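Local structure of vanadium-dependent bromoperoxidase (Corallina officinalis, 1QHB) at residues 282-290 and 323-331; 408-419 and 462-470. The protein catalyses the halogenation of organic substrates with bromide and hydrogen peroxide, as a vanadate-dependent enzyme built as a homododecamer. One frame throughout, in Å; residues are numbered along the deposited sequence.

How the contacts relate
Contact 1 joins the end of strand 276-285 and the loop after it to helix 323-332. Contact 2 lays an extended loop along helix 407-422. No helix or strand is shared. Contact 1 is partly buried and reaches a second subunit. Contact 2 is buried and touches no other chain. Contact 1 is built round an arginine-aspartate salt bridge; each contact holds bridging water. In contact 2 uncharged side chains bond to backbone atoms, and a phenylalanine ring packs on a lysine chain. The centres lie about 22 Å apart, but the ends meet: D290 CB is 3.7 Å from M469 O. R169 links both, by a salt bridge to D290 and a hydrogen bond to P468 O.

Contact 1 of 2, residues 282-290 and 323-331; sequences VRIATPGRD and IRDLATWVH
R324 reaches from helix 323-332 to D290, passing the type II beta turn T286-R289. Its CB points toward segment 282-290. CG lies anti to the backbone N (chi1 -169°), sending the chain outward from the helix. CD comes within 3.7 Å of T286 O. The chain then bends at chi3, and NE passes the backbone N of G288; its salt-bridge partner is D170. R289 O lies over one face of the guanidinium, close to NH1 but not bonded to it. At the tip, NH1 and NH2 both donate to the same oxygen, D290 OD1, and NH2 is 2.8 Å from it. Both nitrogens come from one face of the carboxylate, whose plane is turned 42° from the guanidinium. R169 adds a second salt bridge to D290. A leucine in place of R324 would probably leave D170 without this charged partner and D290 with fewer bonds holding its carboxylate.

Strand residues V282 and A285 pack on the helix. A285 CB lies 3.6 Å from T328 OG1, and V282 CG2 meets W329 CD1 at 4.1 Å. The W329 side chain is about 6 Å from that of H485, which probably belongs to the vanadate site. Two waters link the segments. One accepts from A285 N at 3.0 Å and bonds T328 OG1 at 2.9 Å; the other bonds A285 O and D325 OD1. D325 also pairs with R318.

Strand 276-285 is the middle of a three-stranded antiparallel sheet. R283 bridges to D265 of the second subunit. I323 and L326 pack on helix 530-548, and W329 on helix 337-349.

Contact 2 of 2, residues 408-419 and 462-470; sequences EATGGLISVNKN and GKSFLLPMA
S415 and N419, one turn apart on helix 407-422, bond to the backbone of the 462-470 loop. The setting is the largely helical fold of the vanadium haloperoxidases. Three hydrogen bonds cross the contact. F465 N donates to S415 OG at 2.8 Å, nearly straight (165°). The N419 amide takes both backbone groups of K463: ND2 donates to K463 O at 2.8 Å, above the carbonyl plane, and OD1 accepts from K463 N at 3.2 Å.

The aromatic contact is CH-pi. K418 runs across one face of the F465 ring, with CD 3.8 Å from its centroid and almost on the normal. Its chi1 (-179°) starts the chain toward the ring, and it bends at chi2 and chi4. N419 OD1 sits at the ring edge.

Packing continues along the helix. L466 CD2 rests 3.7 Å from G412 CA. A CB at G411 would clash with L467 N. M469 SD lies 3.9 Å from E408 CB.

The polar end of E408 pairs with K59; its side chain is about 4 Å from that of R406, which probably binds vanadate.

Water bridges this end: one molecule accepts from L467 N at 2.8 Å and donates to E408 O.

Contact 1 of 2, residues 282-290 and 323-331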
ATOM      1  N   VAL A 282      -5.651 -61.050   3.377  1.00  7.98           N
ATOM      2  CA  VAL A 282      -6.816 -60.364   3.890  1.00  8.74           C
ATOM      3  C   VAL A 282      -7.767 -61.283   4.634  1.00 11.77           C
ATOM      4  O   VAL A 282      -7.857 -62.497   4.407  1.00 13.59           O
ATOM      5  CB  VAL A 282      -7.576 -59.758   2.658  1.00 13.45           C
ATOM      6  CG1 VAL A 282      -8.098 -60.898   1.766  1.00  7.11           C
ATOM      7  CG2 VAL A 282      -8.726 -58.852   3.078  1.00 11.90           C
ATOM      8  N   ARG A 283      -8.544 -60.721   5.574  1.00 12.55           N
ATOM      9  CA  ARG A 283      -9.551 -61.453   6.317  1.00 11.02           C
ATOM     10  C   ARG A 283     -10.586 -61.982   5.343  1.00 14.35           C
ATOM     11  O   ARG A 283     -10.812 -61.391   4.280  1.00 13.48           O
ATOM     12  CB  ARG A 283     -10.166 -60.602   7.432  1.00  8.53           C
ATOM     13  CG  ARG A 283      -9.169 -60.255   8.515  1.00  9.15           C
ATOM     14  CD  ARG A 283      -8.372 -61.399   9.069  1.00 10.20           C
ATOM     15  NE  ARG A 283      -7.627 -61.054  10.264  1.00 14.50           N
ATOM     16  CZ  ARG A 283      -6.768 -61.886  10.851  1.00 15.14           C
ATOM     17  NH1 ARG A 283      -6.529 -63.100  10.381  1.00 10.69           N
ATOM     18  NH2 ARG A 283      -6.131 -61.532  11.967  1.00  8.95           N
ATOM     19  N   ILE A 284     -11.188 -63.143   5.690  1.00 14.28           N
ATOM     20  CA  ILE A 284     -12.095 -63.785   4.756  1.00 12.99           C
ATOM     21  C   ILE A 284     -13.550 -63.674   5.137  1.00 14.07           C
ATOM     22  O   ILE A 284     -13.956 -64.436   6.065  1.00 14.33           O
ATOM     23  CB  ILE A 284     -11.747 -65.308   4.675  1.00 15.24           C
ATOM     24  CG1 ILE A 284     -10.296 -65.489   4.259  1.00 10.80           C
ATOM     25  CG2 ILE A 284     -12.670 -66.034   3.696  1.00 12.10           C
ATOM     26  CD1 ILE A 284      -9.685 -66.762   4.868  1.00 10.33           C
ATOM     27  N   ALA A 285     -14.285 -62.829   4.425  1.00 11.84           N
ATOM     28  CA  ALA A 285     -15.713 -62.721   4.726  1.00 15.37           C
ATOM     29  C   ALA A 285     -16.422 -63.988   4.229  1.00 15.50           C
ATOM     30  O   ALA A 285     -16.107 -64.496   3.146  1.00 13.41           O
ATOM     31  CB  ALA A 285     -16.341 -61.509   4.014  1.00  7.20           C
ATOM     32  N   THR A 286     -17.403 -64.469   5.000  1.00 15.66           N
ATOM     33  CA  THR A 286     -18.179 -65.623   4.603  1.00 13.51           C
ATOM     34  C   THR A 286     -18.562 -65.547   3.142  1.00 16.65           C
ATOM     35  O   THR A 286     -19.315 -64.686   2.702  1.00 14.93           O
ATOM     36  CB  THR A 286     -19.470 -65.721   5.442  1.00 17.06           C
ATOM     37  OG1 THR A 286     -19.060 -65.773   6.823  1.00 14.20           O
ATOM     38  CG2 THR A 286     -20.269 -66.999   5.127  1.00 10.02           C
ATOM     39  N   PRO A 287     -18.137 -66.545   2.358  1.00 14.96           N
ATOM     40  CA  PRO A 287     -18.481 -66.634   0.938  1.00 14.21           C
ATOM     41  C   PRO A 287     -19.968 -66.827   0.779  1.00 17.28           C
ATOM     42  O   PRO A 287     -20.556 -67.538   1.572  1.00 15.53           O
ATOM     43  CB  PRO A 287     -17.734 -67.880   0.466  1.00 13.26           C
ATOM     44  CG  PRO A 287     -16.622 -68.019   1.463  1.00 14.68           C
ATOM     45  CD  PRO A 287     -17.227 -67.618   2.784  1.00 13.96           C
ATOM     46  N   GLY A 288     -20.593 -66.201  -0.204  1.00 18.80           N
ATOM     47  CA  GLY A 288     -22.005 -66.347  -0.461  1.00 17.40           C
ATOM     48  C   GLY A 288     -22.949 -65.602   0.453  1.00 18.33           C
ATOM     49  O   GLY A 288     -24.163 -65.693   0.305  1.00 24.91           O
ATOM     50  N   ARG A 289     -22.493 -64.896   1.464  1.00 15.66           N
ATOM     51  CA  ARG A 289     -23.434 -64.173   2.322  1.00 13.86           C
ATOM     52  C   ARG A 289     -23.430 -62.696   1.908  1.00 16.61           C
ATOM     53  O   ARG A 289     -22.396 -62.022   1.990  1.00 16.39           O
ATOM     54  CB  ARG A 289     -23.056 -64.390   3.776  1.00 11.28           C
ATOM     55  CG  ARG A 289     -23.939 -63.664   4.783  1.00 10.15           C
ATOM     56  CD  ARG A 289     -23.437 -63.888   6.213  1.00  8.40           C
ATOM     57  NE  ARG A 289     -24.450 -63.274   7.084  1.00 15.71           N
ATOM     58  CZ  ARG A 289     -24.304 -62.831   8.312  1.00 15.15           C
ATOM     59  NH1 ARG A 289     -23.104 -62.933   8.890  1.00 16.37           N
ATOM     60  NH2 ARG A 289     -25.359 -62.301   8.912  1.00 15.73           N
ATOM     61  N   ASP A 290     -24.543 -62.235   1.379  1.00 14.41           N
ATOM     62  CA  ASP A 290     -24.721 -60.842   0.972  1.00 15.02           C
ATOM     63  C   ASP A 290     -25.798 -60.243   1.869  1.00 16.52           C
ATOM     64  O   ASP A 290     -26.461 -60.986   2.603  1.00 17.33           O
ATOM     65  CB  ASP A 290     -25.071 -60.678  -0.483  1.00  8.69           C
ATOM     66  CG  ASP A 290     -24.008 -61.223  -1.412  1.00 15.28           C
ATOM     67  OD1 ASP A 290     -22.883 -60.653  -1.410  1.00 19.39           O
ATOM     68  OD2 ASP A 290     -24.281 -62.200  -2.158  1.00 20.50           O
ATOM     69  N   ILE A 323     -13.639 -61.812  -5.919  1.00 13.94           N
ATOM     70  CA  ILE A 323     -14.164 -60.445  -5.963  1.00 14.07           C
ATOM     71  C   ILE A 323     -14.559 -59.997  -4.563  1.00 14.51           C
ATOM     72  O   ILE A 323     -14.213 -58.885  -4.162  1.00 14.04           O
ATOM     73  CB  ILE A 323     -15.348 -60.413  -6.938  1.00 13.32           C
ATOM     74  CG1 ILE A 323     -14.744 -60.506  -8.355  1.00 14.58           C
ATOM     75  CG2 ILE A 323     -16.200 -59.165  -6.786  1.00  8.91           C
ATOM     76  CD1 ILE A 323     -15.782 -60.537  -9.431  1.00 14.89           C
ATOM     77  N   ARG A 324     -15.116 -60.886  -3.741  1.00 11.78           N
ATOM     78  CA  ARG A 324     -15.549 -60.546  -2.389  1.00 11.06           C
ATOM     79  C   ARG A 324     -14.352 -60.130  -1.570  1.00 13.02           C
ATOM     80  O   ARG A 324     -14.452 -59.168  -0.767  1.00 13.88           O
ATOM     81  CB  ARG A 324     -16.303 -61.714  -1.733  1.00  8.85           C
ATOM     82  CG  ARG A 324     -17.005 -61.342  -0.421  1.00 10.35           C
ATOM     83  CD  ARG A 324     -17.829 -62.488   0.182  1.00 12.84           C
ATOM     84  NE  ARG A 324     -18.931 -62.939  -0.717  1.00 11.23           N
ATOM     85  CZ  ARG A 324     -20.081 -62.296  -0.856  1.00 16.62           C
ATOM     86  NH1 ARG A 324     -20.324 -61.173  -0.172  1.00 12.30           N
ATOM     87  NH2 ARG A 324     -21.024 -62.745  -1.680  1.00 10.25           N
ATOM     88  N   ASP A 325     -13.219 -60.826  -1.672  1.00  9.30           N
ATOM     89  CA  ASP A 325     -12.062 -60.427  -0.880  1.00 12.62           C
ATOM     90  C   ASP A 325     -11.609 -59.001  -1.222  1.00 12.12           C
ATOM     91  O   ASP A 325     -11.013 -58.367  -0.343  1.00 13.02           O
ATOM     92  CB  ASP A 325     -10.910 -61.392  -1.072  1.00 10.63           C
ATOM     93  CG  ASP A 325     -11.190 -62.826  -0.610  1.00 18.54           C
ATOM     94  OD1 ASP A 325     -12.079 -63.050   0.204  1.00  9.38           O
ATOM     95  OD2 ASP A 325     -10.465 -63.742  -1.086  1.00 14.20           O
ATOM     96  N   LEU A 326     -11.676 -58.550  -2.469  1.00  9.41           N
ATOM     97  CA  LEU A 326     -11.272 -57.189  -2.801  1.00 12.12           C
ATOM     98  C   LEU A 326     -12.281 -56.265  -2.157  1.00 11.85           C
ATOM     99  O   LEU A 326     -11.890 -55.283  -1.536  1.00 12.10           O
ATOM    100  CB  LEU A 326     -11.148 -56.979  -4.324  1.00 12.06           C
ATOM    101  CG  LEU A 326     -10.573 -55.637  -4.746  1.00 17.13           C
ATOM    102  CD1 LEU A 326      -9.216 -55.385  -4.079  1.00  9.73           C
ATOM    103  CD2 LEU A 326     -10.498 -55.484  -6.263  1.00 10.57           C
ATOM    104  N   ALA A 327     -13.585 -56.573  -2.149  1.00 10.95           N
ATOM    105  CA  ALA A 327     -14.569 -55.780  -1.397  1.00 12.38           C
ATOM    106  C   ALA A 327     -14.207 -55.735   0.069  1.00 10.44           C
ATOM    107  O   ALA A 327     -14.175 -54.665   0.746  1.00 13.23           O
ATOM    108  CB  ALA A 327     -15.956 -56.400  -1.572  1.00 11.39           C
ATOM    109  N   THR A 328     -13.866 -56.853   0.685  1.00 11.56           N
ATOM    110  CA  THR A 328     -13.486 -56.847   2.104  1.00 11.08           C
ATOM    111  C   THR A 328     -12.256 -55.958   2.328  1.00 13.49           C
ATOM    112  O   THR A 328     -12.097 -55.291   3.369  1.00 10.55           O
ATOM    113  CB  THR A 328     -13.130 -58.261   2.635  1.00 16.01           C
ATOM    114  OG1 THR A 328     -14.300 -59.072   2.419  1.00  9.10           O
ATOM    115  CG2 THR A 328     -12.752 -58.302   4.118  1.00  7.65           C
ATOM    116  N   TRP A 329     -11.272 -56.024   1.439  1.00  9.60           N
ATOM    117  CA  TRP A 329     -10.070 -55.201   1.558  1.00 10.30           C
ATOM    118  C   TRP A 329     -10.434 -53.704   1.654  1.00  9.54           C
ATOM    119  O   TRP A 329      -9.919 -52.994   2.548  1.00  9.06           O
ATOM    120  CB  TRP A 329      -9.191 -55.466   0.314  1.00  7.17           C
ATOM    121  CG  TRP A 329      -7.732 -55.172   0.536  1.00 11.91           C
ATOM    122  CD1 TRP A 329      -6.750 -56.078   0.798  1.00 10.32           C
ATOM    123  CD2 TRP A 329      -7.091 -53.887   0.543  1.00 10.45           C
ATOM    124  NE1 TRP A 329      -5.534 -55.439   0.970  1.00 10.76           N
ATOM    125  CE2 TRP A 329      -5.726 -54.095   0.817  1.00 11.89           C
ATOM    126  CE3 TRP A 329      -7.571 -52.584   0.386  1.00 13.68           C
ATOM    127  CZ2 TRP A 329      -4.791 -53.069   0.897  1.00  7.95           C
ATOM    128  CZ3 TRP A 329      -6.661 -51.537   0.464  1.00 10.00           C
ATOM    129  CH2 TRP A 329      -5.280 -51.782   0.710  1.00 12.19           C
ATOM    130  N   VAL A 330     -11.353 -53.236   0.811  1.00  7.44           N
ATOM    131  CA  VAL A 330     -11.711 -51.816   0.793  1.00  8.15           C
ATOM    132  C   VAL A 330     -12.834 -51.458   1.769  1.00 11.97           C
ATOM    133  O   VAL A 330     -13.297 -50.310   1.827  1.00 11.36           O
ATOM    134  CB  VAL A 330     -12.066 -51.318  -0.643  1.00  6.90           C
ATOM    135  CG1 VAL A 330     -10.962 -51.550  -1.664  1.00  4.08           C
ATOM    136  CG2 VAL A 330     -13.350 -51.992  -1.094  1.00  7.52           C
ATOM    137  N   HIS A 331     -13.240 -52.389   2.666  1.00 10.22           N
ATOM    138  CA  HIS A 331     -14.245 -52.069   3.631  1.00  7.30           C
ATOM    139  C   HIS A 331     -13.557 -51.273   4.761  1.00 10.23           C
ATOM    140  O   HIS A 331     -14.163 -50.425   5.403  1.00  8.30           O
ATOM    141  CB  HIS A 331     -14.881 -53.329   4.245  1.00  7.11           C
ATOM    142  CG  HIS A 331     -16.138 -53.040   5.033  1.00 12.68           C
ATOM    143  ND1 HIS A 331     -16.970 -54.025   5.533  1.00 11.91           N
ATOM    144  CD2 HIS A 331     -16.779 -51.873   5.300  1.00 12.73           C
ATOM    145  CE1 HIS A 331     -18.021 -53.470   6.132  1.00  8.96           C
ATOM    146  NE2 HIS A 331     -17.924 -52.170   6.006  1.00 12.09           N
TER
HETATM  147  O   HOH W   1     -12.946 -61.578   2.074  1.00 11.31           O
HETATM  148  O   HOH W   2     -14.771 -63.976   0.728  1.00 19.89           O

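Contact 2 of 2, residues 408-419 and 462-470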
ATOM      1  N   GLU A 408     -27.221 -48.630  -3.832  1.00 11.42           N
ATOM      2  CA  GLU A 408     -28.255 -49.353  -3.127  1.00 11.91           C
ATOM      3  C   GLU A 408     -29.599 -48.654  -3.200  1.00 14.78           C
ATOM      4  O   GLU A 408     -30.636 -49.357  -3.372  1.00 16.56           O
ATOM      5  CB  GLU A 408     -27.871 -49.540  -1.656  1.00 10.50           C
ATOM      6  CG  GLU A 408     -27.901 -48.246  -0.838  1.00  8.48           C
ATOM      7  CD  GLU A 408     -26.987 -48.385   0.350  1.00 11.50           C
ATOM      8  OE1 GLU A 408     -25.847 -48.949   0.231  1.00 12.78           O
ATOM      9  OE2 GLU A 408     -27.397 -47.919   1.415  1.00 13.00           O
ATOM     10  N   ALA A 409     -29.644 -47.326  -3.183  1.00 12.65           N
ATOM     11  CA  ALA A 409     -30.920 -46.592  -3.286  1.00 13.57           C
ATOM     12  C   ALA A 409     -31.514 -46.783  -4.665  1.00 14.18           C
ATOM     13  O   ALA A 409     -32.722 -46.904  -4.860  1.00 14.90           O
ATOM     14  CB  ALA A 409     -30.638 -45.115  -3.037  1.00 10.64           C
ATOM     15  N   THR A 410     -30.650 -46.805  -5.689  1.00 14.05           N
ATOM     16  CA  THR A 410     -31.108 -47.031  -7.052  1.00 13.26           C
ATOM     17  C   THR A 410     -31.716 -48.425  -7.183  1.00 16.63           C
ATOM     18  O   THR A 410     -32.706 -48.583  -7.918  1.00 15.89           O
ATOM     19  CB  THR A 410     -29.974 -46.869  -8.070  1.00 10.23           C
ATOM     20  OG1 THR A 410     -29.427 -45.548  -7.937  1.00 13.48           O
ATOM     21  CG2 THR A 410     -30.554 -46.939  -9.504  1.00  8.33           C
ATOM     22  N   GLY A 411     -31.106 -49.415  -6.504  1.00 11.99           N
ATOM     23  CA  GLY A 411     -31.648 -50.787  -6.555  1.00 12.64           C
ATOM     24  C   GLY A 411     -33.013 -50.767  -5.842  1.00 14.24           C
ATOM     25  O   GLY A 411     -33.961 -51.394  -6.263  1.00 16.32           O
ATOM     26  N   GLY A 412     -33.154 -49.974  -4.772  1.00 13.37           N
ATOM     27  CA  GLY A 412     -34.419 -49.806  -4.063  1.00 13.78           C
ATOM     28  C   GLY A 412     -35.499 -49.305  -5.036  1.00 18.39           C
ATOM     29  O   GLY A 412     -36.673 -49.714  -4.965  1.00 18.87           O
ATOM     30  N   LEU A 413     -35.169 -48.344  -5.911  1.00 15.19           N
ATOM     31  CA  LEU A 413     -36.134 -47.770  -6.834  1.00 15.70           C
ATOM     32  C   LEU A 413     -36.574 -48.804  -7.846  1.00 16.99           C
ATOM     33  O   LEU A 413     -37.723 -48.869  -8.263  1.00 17.20           O
ATOM     34  CB  LEU A 413     -35.550 -46.561  -7.598  1.00 11.59           C
ATOM     35  CG  LEU A 413     -35.192 -45.305  -6.774  1.00 17.70           C
ATOM     36  CD1 LEU A 413     -34.565 -44.257  -7.682  1.00 11.31           C
ATOM     37  CD2 LEU A 413     -36.417 -44.771  -6.043  1.00 14.70           C
ATOM     38  N   ILE A 414     -35.653 -49.579  -8.347  1.00 16.74           N
ATOM     39  CA  ILE A 414     -35.886 -50.662  -9.294  1.00 16.08           C
ATOM     40  C   ILE A 414     -36.752 -51.731  -8.638  1.00 19.24           C
ATOM     41  O   ILE A 414     -37.708 -52.154  -9.272  1.00 17.16           O
ATOM     42  CB  ILE A 414     -34.521 -51.274  -9.658  1.00 19.86           C
ATOM     43  CG1 ILE A 414     -33.745 -50.265 -10.516  1.00 15.62           C
ATOM     44  CG2 ILE A 414     -34.692 -52.634 -10.304  1.00 15.84           C
ATOM     45  CD1 ILE A 414     -32.331 -50.700 -10.875  1.00  8.02           C
ATOM     46  N   SER A 415     -36.431 -52.164  -7.400  1.00 14.94           N
ATOM     47  CA  SER A 415     -37.247 -53.215  -6.805  1.00 17.45           C
ATOM     48  C   SER A 415     -38.701 -52.791  -6.635  1.00 18.76           C
ATOM     49  O   SER A 415     -39.649 -53.509  -7.001  1.00 18.48           O
ATOM     50  CB  SER A 415     -36.653 -53.641  -5.450  1.00 14.08           C
ATOM     51  OG  SER A 415     -37.265 -54.921  -5.189  1.00 19.78           O
ATOM     52  N   VAL A 416     -38.927 -51.596  -6.080  1.00 18.94           N
ATOM     53  CA  VAL A 416     -40.281 -51.077  -5.889  1.00 18.35           C
ATOM     54  C   VAL A 416     -41.018 -50.931  -7.207  1.00 22.46           C
ATOM     55  O   VAL A 416     -42.174 -51.356  -7.284  1.00 22.02           O
ATOM     56  CB  VAL A 416     -40.225 -49.741  -5.147  1.00 21.23           C
ATOM     57  CG1 VAL A 416     -41.551 -48.993  -5.153  1.00 17.42           C
ATOM     58  CG2 VAL A 416     -39.746 -50.029  -3.736  1.00  9.30           C
ATOM     59  N   ASN A 417     -40.415 -50.325  -8.248  1.00 19.95           N
ATOM     60  CA  ASN A 417     -41.103 -50.191  -9.529  1.00 20.88           C
ATOM     61  C   ASN A 417     -41.485 -51.514 -10.182  1.00 22.87           C
ATOM     62  O   ASN A 417     -42.577 -51.669 -10.777  1.00 23.29           O
ATOM     63  CB  ASN A 417     -40.176 -49.437 -10.477  1.00 13.28           C
ATOM     64  CG  ASN A 417     -40.527 -49.346 -11.938  1.00 21.33           C
ATOM     65  OD1 ASN A 417     -40.456 -50.265 -12.758  1.00 20.75           O
ATOM     66  ND2 ASN A 417     -40.919 -48.158 -12.388  1.00 16.76           N
ATOM     67  N   LYS A 418     -40.542 -52.444 -10.231  1.00 22.43           N
ATOM     68  CA  LYS A 418     -40.816 -53.738 -10.850  1.00 20.70           C
ATOM     69  C   LYS A 418     -41.891 -54.510 -10.052  1.00 24.99           C
ATOM     70  O   LYS A 418     -42.803 -55.057 -10.684  1.00 24.14           O
ATOM     71  CB  LYS A 418     -39.528 -54.550 -10.969  1.00 23.22           C
ATOM     72  CG  LYS A 418     -39.708 -55.911 -11.630  1.00 26.55           C
ATOM     73  CD  LYS A 418     -38.431 -56.295 -12.375  1.00 28.93           C
ATOM     74  CE  LYS A 418     -38.615 -57.575 -13.171  1.00 35.05           C
ATOM     75  NZ  LYS A 418     -39.631 -57.432 -14.240  1.00 39.27           N
ATOM     76  N   ASN A 419     -41.897 -54.546  -8.722  1.00 23.35           N
ATOM     77  CA  ASN A 419     -42.939 -55.191  -7.951  1.00 26.56           C
ATOM     78  C   ASN A 419     -44.289 -54.519  -8.193  1.00 29.86           C
ATOM     79  O   ASN A 419     -45.299 -55.218  -8.454  1.00 30.02           O
ATOM     80  CB  ASN A 419     -42.633 -55.177  -6.450  1.00 23.63           C
ATOM     81  CG  ASN A 419     -41.706 -56.340  -6.134  1.00 29.08           C
ATOM     82  OD1 ASN A 419     -42.054 -57.478  -6.454  1.00 31.30           O
ATOM     83  ND2 ASN A 419     -40.558 -56.089  -5.538  1.00 24.34           N
ATOM     84  N   GLY A 462     -43.498 -59.321  -1.826  1.00 41.78           N
ATOM     85  CA  GLY A 462     -42.947 -59.269  -3.153  1.00 38.58           C
ATOM     86  C   GLY A 462     -41.619 -59.984  -3.329  1.00 39.83           C
ATOM     87  O   GLY A 462     -41.006 -60.558  -2.438  1.00 41.86           O
ATOM     88  N   LYS A 463     -41.173 -59.969  -4.580  1.00 36.02           N
ATOM     89  CA  LYS A 463     -39.861 -60.491  -4.952  1.00 31.18           C
ATOM     90  C   LYS A 463     -38.873 -59.383  -4.544  1.00 27.80           C
ATOM     91  O   LYS A 463     -39.309 -58.247  -4.256  1.00 23.74           O
ATOM     92  CB  LYS A 463     -39.756 -60.773  -6.437  1.00 32.51           C
ATOM     93  CG  LYS A 463     -40.626 -61.907  -6.943  1.00 38.26           C
ATOM     94  CD  LYS A 463     -40.068 -62.500  -8.224  1.00 41.75           C
ATOM     95  CE  LYS A 463     -40.754 -61.933  -9.445  1.00 51.77           C
ATOM     96  NZ  LYS A 463     -40.157 -62.525 -10.677  1.00 67.55           N
ATOM     97  N   SER A 464     -37.582 -59.709  -4.480  1.00 23.22           N
ATOM     98  CA  SER A 464     -36.644 -58.656  -4.119  1.00 18.61           C
ATOM     99  C   SER A 464     -35.698 -58.425  -5.287  1.00 19.05           C
ATOM    100  O   SER A 464     -35.009 -59.391  -5.650  1.00 16.25           O
ATOM    101  CB  SER A 464     -35.830 -59.015  -2.876  1.00 21.91           C
ATOM    102  OG  SER A 464     -34.689 -58.159  -2.890  1.00 23.41           O
ATOM    103  N   PHE A 465     -35.745 -57.215  -5.892  1.00 16.17           N
ATOM    104  CA  PHE A 465     -34.781 -56.978  -6.968  1.00 13.53           C
ATOM    105  C   PHE A 465     -33.659 -56.066  -6.455  1.00 13.62           C
ATOM    106  O   PHE A 465     -32.936 -55.479  -7.248  1.00 15.05           O
ATOM    107  CB  PHE A 465     -35.457 -56.399  -8.214  1.00 13.43           C
ATOM    108  CG  PHE A 465     -36.595 -57.302  -8.671  1.00 22.28           C
ATOM    109  CD1 PHE A 465     -36.347 -58.398  -9.487  1.00 21.43           C
ATOM    110  CD2 PHE A 465     -37.896 -57.032  -8.289  1.00 18.16           C
ATOM    111  CE1 PHE A 465     -37.387 -59.210  -9.897  1.00 23.05           C
ATOM    112  CE2 PHE A 465     -38.940 -57.852  -8.707  1.00 22.31           C
ATOM    113  CZ  PHE A 465     -38.692 -58.963  -9.490  1.00 21.36           C
ATOM    114  N   LEU A 466     -33.495 -55.899  -5.137  1.00 10.45           N
ATOM    115  CA  LEU A 466     -32.479 -55.089  -4.550  1.00 12.69           C
ATOM    116  C   LEU A 466     -31.064 -55.526  -4.935  1.00 15.66           C
ATOM    117  O   LEU A 466     -30.794 -56.695  -5.239  1.00 14.72           O
ATOM    118  CB  LEU A 466     -32.619 -55.167  -3.033  1.00 10.64           C
ATOM    119  CG  LEU A 466     -33.993 -54.668  -2.541  1.00 16.41           C
ATOM    120  CD1 LEU A 466     -34.151 -55.187  -1.118  1.00 13.38           C
ATOM    121  CD2 LEU A 466     -34.125 -53.166  -2.663  1.00 13.75           C
ATOM    122  N   LEU A 467     -30.139 -54.550  -4.910  1.00 12.05           N
ATOM    123  CA  LEU A 467     -28.741 -54.892  -5.222  1.00 14.15           C
ATOM    124  C   LEU A 467     -28.140 -55.484  -3.956  1.00 12.56           C
ATOM    125  O   LEU A 467     -28.102 -54.858  -2.888  1.00 15.19           O
ATOM    126  CB  LEU A 467     -28.037 -53.586  -5.655  1.00  8.52           C
ATOM    127  CG  LEU A 467     -26.515 -53.671  -5.820  1.00 13.83           C
ATOM    128  CD1 LEU A 467     -26.126 -54.389  -7.084  1.00  6.43           C
ATOM    129  CD2 LEU A 467     -25.900 -52.270  -5.924  1.00 10.38           C
ATOM    130  N   PRO A 468     -27.650 -56.713  -4.001  1.00 13.00           N
ATOM    131  CA  PRO A 468     -27.043 -57.365  -2.858  1.00 12.97           C
ATOM    132  C   PRO A 468     -25.824 -56.570  -2.424  1.00 15.16           C
ATOM    133  O   PRO A 468     -24.965 -56.280  -3.248  1.00 13.89           O
ATOM    134  CB  PRO A 468     -26.751 -58.785  -3.318  1.00 12.81           C
ATOM    135  CG  PRO A 468     -27.568 -59.004  -4.568  1.00 11.25           C
ATOM    136  CD  PRO A 468     -27.642 -57.617  -5.200  1.00 12.75           C
ATOM    137  N   MET A 469     -25.714 -56.235  -1.125  1.00 13.61           N
ATOM    138  CA  MET A 469     -24.566 -55.498  -0.643  1.00  8.70           C
ATOM    139  C   MET A 469     -23.507 -56.416  -0.085  1.00 13.87           C
ATOM    140  O   MET A 469     -23.814 -57.405   0.542  1.00 15.66           O
ATOM    141  CB  MET A 469     -24.991 -54.455   0.407  1.00  6.78           C
ATOM    142  CG  MET A 469     -26.058 -53.499  -0.133  1.00 11.98           C
ATOM    143  SD  MET A 469     -25.425 -52.593  -1.592  1.00 16.76           S
ATOM    144  CE  MET A 469     -24.443 -51.541  -0.651  1.00  2.01           C
ATOM    145  N   ALA A 470     -22.206 -56.116  -0.218  1.00 12.42           N
ATOM    146  CA  ALA A 470     -21.206 -56.958   0.429  1.00 11.54           C
ATOM    147  C   ALA A 470     -21.084 -56.583   1.906  1.00 11.48           C
ATOM    148  O   ALA A 470     -20.548 -57.380   2.697  1.00 10.90           O
ATOM    149  CB  ALA A 470     -19.822 -56.904  -0.168  1.00  8.72           C
TER
HETATM  150  O   HOH W   3     -30.738 -52.150  -3.522  1.00 21.35           O